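PDB 3IQE: F420-dependent methylenetetrahydromethanopterin dehydrogenase from Methanopyrus kandleri, which catalyses the reversible reduction of methenyl-tetrahydromethanopterin to methylene-tetrahydromethanopterin with reduced coenzyme F420, a step of methanogenesis from carbon dioxide. Local coordinates for residues A[94-99]-A[112-117]. Residues are numbered along the deposited sequence; the frame is centred on the assembly and turned at random.
Sequences AVIIGD and QGLGYI. With F42 (coenzyme f420), chain H.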
loop_
_atom_site.group_PDB
_atom_site.type_symbol
_atom_site.label_atom_id
_atom_site.label_comp_id
_atom_site.label_asym_id
_atom_site.label_seq_id
_atom_site.Cartn_x
_atom_site.Cartn_y
_atom_site.Cartn_z
ATOM N N ALA A 94 -5.171 44.532 7.645
ATOM C CA ALA A 94 -5.932 43.265 7.622
ATOM C C ALA A 94 -5.628 42.392 6.403
ATOM O O ALA A 94 -5.465 42.876 5.283
ATOM C CB ALA A 94 -7.433 43.566 7.694
ATOM N N VAL A 95 -5.594 41.086 6.632
ATOM C CA VAL A 95 -5.227 40.133 5.610
ATOM C C VAL A 95 -6.368 39.149 5.472
ATOM O O VAL A 95 -6.939 38.704 6.461
ATOM C CB VAL A 95 -3.972 39.388 6.016
ATOM C CG1 VAL A 95 -3.701 38.249 5.058
ATOM C CG2 VAL A 95 -2.783 40.328 6.091
ATOM N N ILE A 96 -6.687 38.788 4.245
ATOM C CA ILE A 96 -7.789 37.895 3.990
ATOM C C ILE A 96 -7.212 36.593 3.476
ATOM O O ILE A 96 -6.466 36.589 2.520
ATOM C CB ILE A 96 -8.688 38.414 2.895
ATOM C CG1 ILE A 96 -9.197 39.821 3.255
ATOM C CG2 ILE A 96 -9.823 37.434 2.666
ATOM C CD1 ILE A 96 -10.059 39.861 4.457
ATOM N N ILE A 97 -7.581 35.504 4.119
ATOM C CA ILE A 97 -7.229 34.158 3.674
ATOM C C ILE A 97 -8.467 33.554 3.052
ATOM O O ILE A 97 -9.521 33.514 3.678
ATOM C CB ILE A 97 -6.869 33.287 4.872
ATOM C CG1 ILE A 97 -5.724 33.914 5.650
ATOM C CG2 ILE A 97 -6.508 31.894 4.446
ATOM C CD1 ILE A 97 -4.398 33.423 5.274
ATOM N N GLY A 98 -8.345 33.055 1.832
ATOM C CA GLY A 98 -9.509 32.574 1.115
ATOM C C GLY A 98 -9.073 31.462 0.193
ATOM O O GLY A 98 -7.919 31.049 0.236
ATOM N N ASP A 99 -10.021 30.963 -0.600
ATOM C CA ASP A 99 -9.778 29.910 -1.576
ATOM C C ASP A 99 -9.911 30.455 -3.011
ATOM O O ASP A 99 -9.847 31.672 -3.227
ATOM C CB ASP A 99 -10.686 28.694 -1.322
ATOM C CG ASP A 99 -12.172 29.029 -1.357
ATOM O OD1 ASP A 99 -12.963 28.159 -1.819
ATOM O OD2 ASP A 99 -12.557 30.145 -0.979
ATOM N N GLN A 112 -9.187 48.011 -1.817
ATOM C CA GLN A 112 -9.580 48.192 -0.418
ATOM C C GLN A 112 -8.368 48.238 0.500
ATOM O O GLN A 112 -8.512 48.453 1.683
ATOM C CB GLN A 112 -10.506 47.057 0.039
ATOM C CG GLN A 112 -11.711 46.824 -0.860
ATOM C CD GLN A 112 -12.575 45.668 -0.417
ATOM O OE1 GLN A 112 -12.220 44.504 -0.596
ATOM N NE2 GLN A 112 -13.731 45.976 0.125
ATOM N N GLY A 113 -7.179 47.975 -0.037
ATOM C CA GLY A 113 -5.953 48.043 0.761
ATOM C C GLY A 113 -5.767 46.870 1.715
ATOM O O GLY A 113 -5.043 46.970 2.721
ATOM N N LEU A 114 -6.435 45.765 1.404
ATOM C CA LEU A 114 -6.280 44.517 2.156
ATOM C C LEU A 114 -5.187 43.647 1.569
ATOM O O LEU A 114 -4.894 43.714 0.382
ATOM C CB LEU A 114 -7.569 43.707 2.117
ATOM C CG LEU A 114 -8.843 44.383 2.605
ATOM C CD1 LEU A 114 -10.073 43.657 2.056
ATOM C CD2 LEU A 114 -8.870 44.468 4.109
ATOM N N GLY A 115 -4.600 42.799 2.403
ATOM C CA GLY A 115 -3.655 41.818 1.929
ATOM C C GLY A 115 -4.425 40.535 1.702
ATOM O O GLY A 115 -5.569 40.413 2.101
ATOM N N TYR A 116 -3.826 39.559 1.065
ATOM C CA TYR A 116 -4.562 38.334 0.890
ATOM C C TYR A 116 -3.635 37.187 0.655
ATOM O O TYR A 116 -2.501 37.369 0.203
ATOM C CB TYR A 116 -5.561 38.447 -0.274
ATOM C CG TYR A 116 -4.958 38.892 -1.587
ATOM C CD1 TYR A 116 -4.996 40.210 -1.976
ATOM C CD2 TYR A 116 -4.350 37.978 -2.438
ATOM C CE1 TYR A 116 -4.454 40.617 -3.165
ATOM C CE2 TYR A 116 -3.810 38.369 -3.614
ATOM C CZ TYR A 116 -3.868 39.686 -3.983
ATOM O OH TYR A 116 -3.333 40.091 -5.174
ATOM N N ILE A 117 -4.149 36.011 0.993
ATOM C CA ILE A 117 -3.538 34.750 0.622
ATOM C C ILE A 117 -4.683 33.880 0.113
ATOM O O ILE A 117 -5.620 33.533 0.851
ATOM C CB ILE A 117 -2.830 34.085 1.793
ATOM C CG1 ILE A 117 -1.868 35.080 2.445
ATOM C CG2 ILE A 117 -2.095 32.821 1.339
ATOM C CD1 ILE A 117 -1.115 34.473 3.637
HETATM N N1 F42 H . -20.397 27.812 3.112
HETATM C C2 F42 H . -20.619 28.052 4.421
HETATM O O2 F42 H . -21.739 28.462 4.779
HETATM N N3 F42 H . -19.796 27.511 5.351
HETATM C C4 F42 H . -18.629 26.919 4.984
HETATM O O4 F42 H . -17.760 26.699 5.855
HETATM C C4A F42 H . -18.341 26.782 3.628
HETATM C C5 F42 H . -17.289 26.022 3.134
HETATM C C5A F42 H . -16.744 26.450 1.923
HETATM C C6 F42 H . -15.442 26.139 1.548
HETATM C C7 F42 H . -14.935 26.597 0.341
HETATM C C8 F42 H . -15.731 27.368 -0.500
HETATM O O8M F42 H . -15.234 27.831 -1.671
HETATM C C9 F42 H . -17.032 27.682 -0.130
HETATM C C9A F42 H . -17.530 27.227 1.079
HETATM N N10 F42 H . -18.774 27.518 1.437
HETATM C C10 F42 H . -19.154 27.436 2.719
HETATM C "C1'" F42 H . -19.775 27.730 0.391
HETATM C "C2'" F42 H . -19.880 29.230 0.168
HETATM O "O2'" F42 H . -20.283 29.847 1.397
HETATM C "C3'" F42 H . -20.871 29.555 -0.936
HETATM O "O3'" F42 H . -22.140 28.953 -0.681
HETATM C "C4'" F42 H . -20.405 29.034 -2.276
HETATM O "O4'" F42 H . -19.137 29.599 -2.605
HETATM C "C5'" F42 H . -21.420 29.415 -3.349
HETATM O "O5'" F42 H . -20.695 29.689 -4.538
HETATM P P F42 H . -20.950 31.004 -5.431
HETATM O O1P F42 H . -21.323 32.086 -4.437
HETATM O O2P F42 H . -19.651 31.217 -6.172
HETATM O O3P F42 H . -22.100 30.596 -6.327
HETATM O O HOH W 1 -5.437 46.412 5.464
#
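Ile96 and Ile97 of strand 94-98 pair in parallel with Tyr116 and Ile117, and Val95 lies level with Gly115. Four backbone hydrogen bonds join the strands. Gly115 N donates to Ala94 O at 3.0 Å, almost straight at 173°. Ile96 N returns a bond to Gly115 O at 2.9 Å, but comes from well above the carbonyl plane. Ile117 N gives to Ile96 O, and Gly98 N to Ile117 O. The acceptors Gly115 O and Ile96 O also take CA-H...O contacts from Val95 and Tyr116. One water bridges the start of the pair, accepting from Ala94 N and donating to Gly113 O. Gly113 itself closes helix 106-111 in a Schellman motif.

Apolar contacts add to these bonds. On the Ile97 face, Ile97 and Ile117 lie side by side and point the same way. Ile97 CD1 meets Ile117 CD1 at 3.8 Å and also packs on Ile117 CB. A chi2 of -94°, off a staggered value, turns CD1 of Ile97 toward Ile117. Phe161 of helix 153-169 covers this face, touching Val95, Ile97 and Ile117. Near the start of the pair, Leu114 spreads its two methyls: CD1 lies 4.1 Å from Ile96 CG1, and CD2 lies 4.0 Å from Ala94 CB. On the face of Ile96 and Tyr116, the Tyr116 ring leads away from Ile96, and its OH bonds to Glu110.

Beyond the strand, Asp99 reaches coenzyme F420. Asp99 OD1 and O8M of coenzyme F420 are modelled 2.3 Å apart, too short to be trusted in detail, while Asp99 OD2 bonds to Asn74 N.

The two strands and helix 106-111 form a beta-alpha-beta unit within the parallel sheet of an alpha/beta domain. The carboxyl end of strand 94-98 leads into the F420 site.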